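Local coordinates for diaminopimelate decarboxylase (Methanocaldococcus jannaschii, PDB 1TWI), which catalyses the pyridoxal phosphate-dependent decarboxylation of meso-diaminopimelate to L-lysine, the last step of lysine biosynthesis by this pathway, at residues A[331-336]-A[389-394]; A[325-330]-A[379-384]. All blocks are in the same frame, centred on the assembly; numbering follows the deposited sequence.

Contact 1 of 2, residues A[331-336]-A[389-394]; sequences AMYEAY and ISMANN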
loop_
_atom_site.group_PDB
_atom_site.type_symbol
_atom_site.label_atom_id
_atom_site.label_comp_id
_atom_site.label_asym_id
_atom_site.label_seq_id
_atom_site.Cartn_x
_atom_site.Cartn_y
_atom_site.Cartn_z
ATOM N N ALA A 331 -6.312 -7.014 -0.666
ATOM C CA ALA A 331 -5.407 -7.048 -1.807
ATOM C C ALA A 331 -3.966 -7.455 -1.469
ATOM O O ALA A 331 -3.306 -8.222 -2.202
ATOM C CB ALA A 331 -5.424 -5.695 -2.537
ATOM N N MET A 332 -3.489 -6.987 -0.331
ATOM C CA MET A 332 -2.153 -7.249 0.110
ATOM C C MET A 332 -1.897 -8.598 0.798
ATOM O O MET A 332 -0.834 -9.198 0.610
ATOM C CB MET A 332 -1.781 -6.130 1.068
ATOM C CG MET A 332 -0.355 -6.012 1.388
ATOM S SD MET A 332 -0.134 -4.279 1.896
ATOM C CE MET A 332 1.564 -4.478 2.503
ATOM N N TYR A 333 -2.864 -9.072 1.587
ATOM C CA TYR A 333 -2.648 -10.282 2.358
ATOM C C TYR A 333 -3.673 -11.367 2.100
ATOM O O TYR A 333 -3.610 -12.414 2.732
ATOM C CB TYR A 333 -2.687 -9.955 3.879
ATOM C CG TYR A 333 -1.824 -8.781 4.378
ATOM C CD1 TYR A 333 -0.444 -8.929 4.611
ATOM C CD2 TYR A 333 -2.390 -7.523 4.624
ATOM C CE1 TYR A 333 0.353 -7.840 5.075
ATOM C CE2 TYR A 333 -1.599 -6.425 5.088
ATOM C CZ TYR A 333 -0.237 -6.601 5.307
ATOM O OH TYR A 333 0.541 -5.546 5.781
ATOM N N GLU A 334 -4.597 -11.101 1.185
ATOM C CA GLU A 334 -5.720 -11.974 0.863
ATOM C C GLU A 334 -6.466 -12.226 2.163
ATOM O O GLU A 334 -7.040 -13.282 2.394
ATOM C CB GLU A 334 -5.266 -13.296 0.238
ATOM C CG GLU A 334 -5.884 -13.446 -1.150
ATOM C CD GLU A 334 -5.418 -14.689 -1.888
ATOM O OE1 GLU A 334 -6.035 -15.772 -1.679
ATOM O OE2 GLU A 334 -4.421 -14.576 -2.663
ATOM N N ALA A 335 -6.467 -11.211 3.009
ATOM C CA ALA A 335 -7.091 -11.310 4.309
ATOM C C ALA A 335 -8.628 -11.251 4.285
ATOM O O ALA A 335 -9.257 -10.479 3.503
ATOM C CB ALA A 335 -6.519 -10.206 5.203
ATOM N N TYR A 336 -9.227 -12.045 5.170
ATOM C CA TYR A 336 -10.670 -12.089 5.288
ATOM C C TYR A 336 -11.321 -10.987 6.166
ATOM O O TYR A 336 -10.917 -10.762 7.319
ATOM C CB TYR A 336 -11.101 -13.486 5.833
ATOM C CG TYR A 336 -12.608 -13.692 5.857
ATOM C CD1 TYR A 336 -13.395 -13.202 6.905
ATOM C CD2 TYR A 336 -13.257 -14.333 4.788
ATOM C CE1 TYR A 336 -14.821 -13.340 6.871
ATOM C CE2 TYR A 336 -14.640 -14.474 4.749
ATOM C CZ TYR A 336 -15.414 -13.976 5.784
ATOM O OH TYR A 336 -16.793 -14.111 5.704
ATOM N N ILE A 389 -7.273 2.933 7.267
ATOM C CA ILE A 389 -6.881 4.250 6.771
ATOM C C ILE A 389 -5.358 4.383 6.954
ATOM O O ILE A 389 -4.701 5.065 6.170
ATOM C CB ILE A 389 -7.661 5.381 7.517
ATOM C CG1 ILE A 389 -7.494 6.735 6.781
ATOM C CG2 ILE A 389 -7.130 5.552 8.976
ATOM C CD1 ILE A 389 -8.285 6.812 5.416
ATOM N N SER A 390 -4.769 3.725 7.947
ATOM C CA SER A 390 -3.315 3.924 8.147
ATOM C C SER A 390 -2.462 3.419 6.972
ATOM O O SER A 390 -1.321 3.837 6.836
ATOM C CB SER A 390 -2.823 3.291 9.458
ATOM O OG SER A 390 -2.843 1.864 9.399
ATOM N N MET A 391 -3.006 2.550 6.116
ATOM C CA MET A 391 -2.221 2.095 4.954
ATOM C C MET A 391 -2.880 2.581 3.669
ATOM O O MET A 391 -2.461 2.180 2.582
ATOM C CB MET A 391 -2.108 0.548 4.929
ATOM C CG MET A 391 -1.440 -0.038 6.203
ATOM S SD MET A 391 -1.046 -1.827 6.197
ATOM C CE MET A 391 0.302 -1.880 5.110
ATOM N N ALA A 392 -3.901 3.431 3.760
ATOM C CA ALA A 392 -4.594 3.892 2.535
ATOM C C ALA A 392 -3.629 4.672 1.631
ATOM O O ALA A 392 -2.647 5.250 2.126
ATOM C CB ALA A 392 -5.793 4.794 2.922
ATOM N N ASN A 393 -3.884 4.728 0.323
ATOM C CA ASN A 393 -2.965 5.471 -0.516
ATOM C C ASN A 393 -3.744 6.046 -1.695
ATOM O O ASN A 393 -4.947 5.945 -1.702
ATOM C CB ASN A 393 -1.898 4.523 -0.997
ATOM C CG ASN A 393 -2.498 3.268 -1.589
ATOM O OD1 ASN A 393 -2.406 2.162 -1.006
ATOM N ND2 ASN A 393 -3.128 3.409 -2.716
ATOM N N ASN A 394 -3.063 6.622 -2.681
ATOM C CA ASN A 394 -3.724 7.239 -3.821
ATOM C C ASN A 394 -3.568 6.424 -5.095
ATOM O O ASN A 394 -3.711 6.958 -6.218
ATOM C CB ASN A 394 -3.143 8.642 -4.073
ATOM C CG ASN A 394 -3.518 9.637 -2.979
ATOM O OD1 ASN A 394 -4.690 9.715 -2.547
ATOM N ND2 ASN A 394 -2.563 10.421 -2.558
#
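Met391 meets Met332 and Tyr333 with its terminal methyl, in the wall of the lysine pocket of this fold-type III decarboxylase (alpha/beta barrel plus beta domain). The contact is small, burying 93 Å² in all, and rests on side-chain ends: even the nearest CA atoms across it, those of Met332 and Met391, are 10.5 Å apart. In segment 389-394 the chain starts with a short 3-10 segment, 389-391, and the bond from Ala392 N to Ile389 O (3.0 Å) spans this turn. Ser390 OG is hydrogen-bonded to the carbonyl O of Lys69, the lysine that carries pyridoxal phosphate in the resting enzyme but is not linked to it in this structure. Met391 carries the contact. Its CG lies anti to the carbonyl carbon, and the chain runs straight before bending at the sulfur (chi3 73°), which swings CE toward Met332. There CE lies 3.9 Å from Met332 CE and 4.0 Å from Met332 SD, the two chains crossing at about a right angle. Tyr333 approaches from the opposite direction, and its OH stands 3.7 Å from Met391 CE, a van der Waals contact. Both Tyr333 and Met391 line the pocket holding lysine, the reaction product. The second subunit helps enclose them, its Glu359 packing on Tyr333 and its Tyr395 on Met391; further along, Asn393 meets Ala392 of that subunit, which places this loop at the dimer interface. On the helix 329-333 side, Met332 is extended, and its CG lies over the Tyr333 ring, 3.8 Å above its plane and over its centre.

Contact 2 of 2, residues A[325-330]-A[379-384]; sequences NDMMRP and LAIFDV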
loop_
_atom_site.group_PDB
_atom_site.type_symbol
_atom_site.label_atom_id
_atom_site.label_comp_id
_atom_site.label_asym_id
_atom_site.label_seq_id
_atom_site.Cartn_x
_atom_site.Cartn_y
_atom_site.Cartn_z
ATOM N N ASN A 325 -7.044 0.974 -2.592
ATOM C CA ASN A 325 -6.316 2.179 -2.140
ATOM C C ASN A 325 -6.958 2.724 -0.798
ATOM O O ASN A 325 -6.303 3.404 0.025
ATOM C CB ASN A 325 -6.378 3.265 -3.238
ATOM C CG ASN A 325 -7.787 3.820 -3.409
ATOM O OD1 ASN A 325 -8.711 3.122 -3.895
ATOM N ND2 ASN A 325 -7.974 5.072 -2.981
ATOM N N ASP A 326 -8.249 2.448 -0.607
ATOM C CA ASP A 326 -8.959 2.868 0.633
ATOM C C ASP A 326 -8.677 1.905 1.816
ATOM O O ASP A 326 -8.698 2.316 2.994
ATOM C CB ASP A 326 -10.496 2.869 0.420
ATOM C CG ASP A 326 -10.930 3.735 -0.767
ATOM O OD1 ASP A 326 -10.583 4.935 -0.774
ATOM O OD2 ASP A 326 -11.611 3.216 -1.675
ATOM N N MET A 327 -8.457 0.633 1.501
ATOM C CA MET A 327 -8.295 -0.398 2.522
ATOM C C MET A 327 -7.557 -1.535 1.825
ATOM O O MET A 327 -8.139 -2.290 1.041
ATOM C CB MET A 327 -9.667 -0.850 2.987
ATOM C CG MET A 327 -9.659 -1.393 4.433
ATOM S SD MET A 327 -9.061 -3.105 4.586
ATOM C CE MET A 327 -10.569 -4.074 3.954
ATOM N N MET A 328 -6.272 -1.637 2.130
ATOM C CA MET A 328 -5.369 -2.563 1.466
ATOM C C MET A 328 -5.289 -3.993 1.975
ATOM O O MET A 328 -4.601 -4.809 1.334
ATOM C CB MET A 328 -3.947 -1.992 1.530
ATOM C CG MET A 328 -3.771 -0.668 0.767
ATOM S SD MET A 328 -3.573 -1.064 -1.011
ATOM C CE MET A 328 -1.800 -1.517 -0.923
ATOM N N ARG A 329 -5.963 -4.322 3.078
ATOM C CA ARG A 329 -5.743 -5.676 3.645
ATOM C C ARG A 329 -6.047 -6.858 2.735
ATOM O O ARG A 329 -5.221 -7.756 2.602
ATOM C CB ARG A 329 -6.463 -5.887 4.994
ATOM C CG ARG A 329 -6.039 -4.990 6.139
ATOM C CD ARG A 329 -6.649 -5.597 7.449
ATOM N NE ARG A 329 -5.907 -6.774 7.868
ATOM C CZ ARG A 329 -6.393 -8.000 8.073
ATOM N NH1 ARG A 329 -7.665 -8.321 7.912
ATOM N NH2 ARG A 329 -5.550 -8.935 8.476
ATOM N N PRO A 330 -7.237 -6.890 2.121
ATOM C CA PRO A 330 -7.500 -8.041 1.236
ATOM C C PRO A 330 -6.540 -8.126 0.041
ATOM O O PRO A 330 -6.001 -9.213 -0.247
ATOM C CB PRO A 330 -8.949 -7.835 0.783
ATOM C CG PRO A 330 -9.587 -7.039 1.961
ATOM C CD PRO A 330 -8.437 -6.038 2.270
ATOM N N LEU A 379 -22.637 -1.549 0.753
ATOM C CA LEU A 379 -22.133 -2.715 1.436
ATOM C C LEU A 379 -21.242 -2.211 2.585
ATOM O O LEU A 379 -20.626 -1.142 2.456
ATOM C CB LEU A 379 -21.261 -3.589 0.518
ATOM C CG LEU A 379 -21.843 -4.055 -0.815
ATOM C CD1 LEU A 379 -20.868 -5.063 -1.419
ATOM C CD2 LEU A 379 -23.221 -4.760 -0.572
ATOM N N ALA A 380 -21.192 -2.953 3.699
ATOM C CA ALA A 380 -20.314 -2.607 4.807
ATOM C C ALA A 380 -19.239 -3.713 4.939
ATOM O O ALA A 380 -19.551 -4.946 5.022
ATOM C CB ALA A 380 -21.120 -2.501 6.116
ATOM N N ILE A 381 -17.982 -3.288 4.984
ATOM C CA ILE A 381 -16.878 -4.229 5.145
ATOM C C ILE A 381 -16.474 -4.020 6.585
ATOM O O ILE A 381 -16.061 -2.917 7.003
ATOM C CB ILE A 381 -15.714 -3.851 4.186
ATOM C CG1 ILE A 381 -16.213 -3.948 2.723
ATOM C CG2 ILE A 381 -14.496 -4.829 4.390
ATOM C CD1 ILE A 381 -15.295 -3.054 1.711
ATOM N N PHE A 382 -16.574 -5.091 7.364
ATOM C CA PHE A 382 -16.266 -5.033 8.792
ATOM C C PHE A 382 -14.802 -5.045 9.195
ATOM O O PHE A 382 -13.952 -5.537 8.477
ATOM C CB PHE A 382 -16.857 -6.246 9.525
ATOM C CG PHE A 382 -18.346 -6.152 9.802
ATOM C CD1 PHE A 382 -19.212 -5.577 8.859
ATOM C CD2 PHE A 382 -18.872 -6.702 10.960
ATOM C CE1 PHE A 382 -20.598 -5.576 9.081
ATOM C CE2 PHE A 382 -20.271 -6.717 11.214
ATOM C CZ PHE A 382 -21.122 -6.153 10.265
ATOM N N ASP A 383 -14.559 -4.509 10.388
ATOM C CA ASP A 383 -13.284 -4.631 11.067
ATOM C C ASP A 383 -12.125 -3.996 10.290
ATOM O O ASP A 383 -11.090 -4.613 10.072
ATOM C CB ASP A 383 -13.052 -6.132 11.291
ATOM C CG ASP A 383 -14.174 -6.776 12.114
ATOM O OD1 ASP A 383 -14.563 -6.165 13.141
ATOM O OD2 ASP A 383 -14.679 -7.870 11.757
ATOM N N VAL A 384 -12.318 -2.755 9.893
ATOM C CA VAL A 384 -11.280 -2.055 9.148
ATOM C C VAL A 384 -10.719 -0.890 9.967
ATOM O O VAL A 384 -10.119 0.047 9.406
ATOM C CB VAL A 384 -11.866 -1.501 7.867
ATOM C CG1 VAL A 384 -12.187 -2.636 6.854
ATOM C CG2 VAL A 384 -13.174 -0.657 8.213
#
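Met327 reaches across to Val384 and Ile381, joining the lead-in to helix 329-333 with strand 378-382 and the loop that follows it in the C-terminal beta domain. The first shell is wholly apolar and centred on Val384 CG1. Val384 CG1 is 3.6 Å from Met327 CE, and the thioether curls over this single branch of the valine, the two side chains crossing at about a right angle. Met327 CG lies 3.7 Å from the same methyl, Val384 CG1. The folded chain accounts for this: chi2 (-80°) and chi3 (-76°) of Met327 both bend. The outer end of the methionine also meets Ile381, whose CG2 lies 4.0 Å from Met327 CE. Segment 325-330 is buried here along with its partner, and the two bury 137 Å² between them.

In the second shell, the sulfur has a polar neighbour as well. Arg329 N donates to Met327 SD over 3.7 Å, a weak bond that caps the turn leading into the helix. Arg329 itself belongs to the lysine pocket, and its side chain makes a cation-pi contact with Tyr255. Leu302 packs against both Met327 and Val384, backing the methionine-valine pair from strand 300-311. Strand 378-382 runs antiparallel to 300-311 and also to 339-341, with Ile381 bonded through its backbone to Leu302 and touching Ile320 of strand 316-320 and Ile339 of strand 339-341.

The centres of contacts 1 and 2 lie 7 Å apart on the same side of the chain's centre. Along the sequence their segments alternate, 325-330, 331-336, 379-384 and 389-394, so the two crossings interleave: helix 329-333 and its approach meet first strand 378-382 and the residues just after it, and then the loop farther on. The two contacts also touch directly, Asn393 N lying 2.8 Å from Asn325 O, probably a hydrogen bond. Contact 2 packs the approach to the helix against the beta domain; contact 1, farther along, lies where the second subunit also packs, on Met332, Tyr333 and Met391. Arg329 from contact 2 and Tyr333 and Met391 from contact 1 all belong to the lysine pocket.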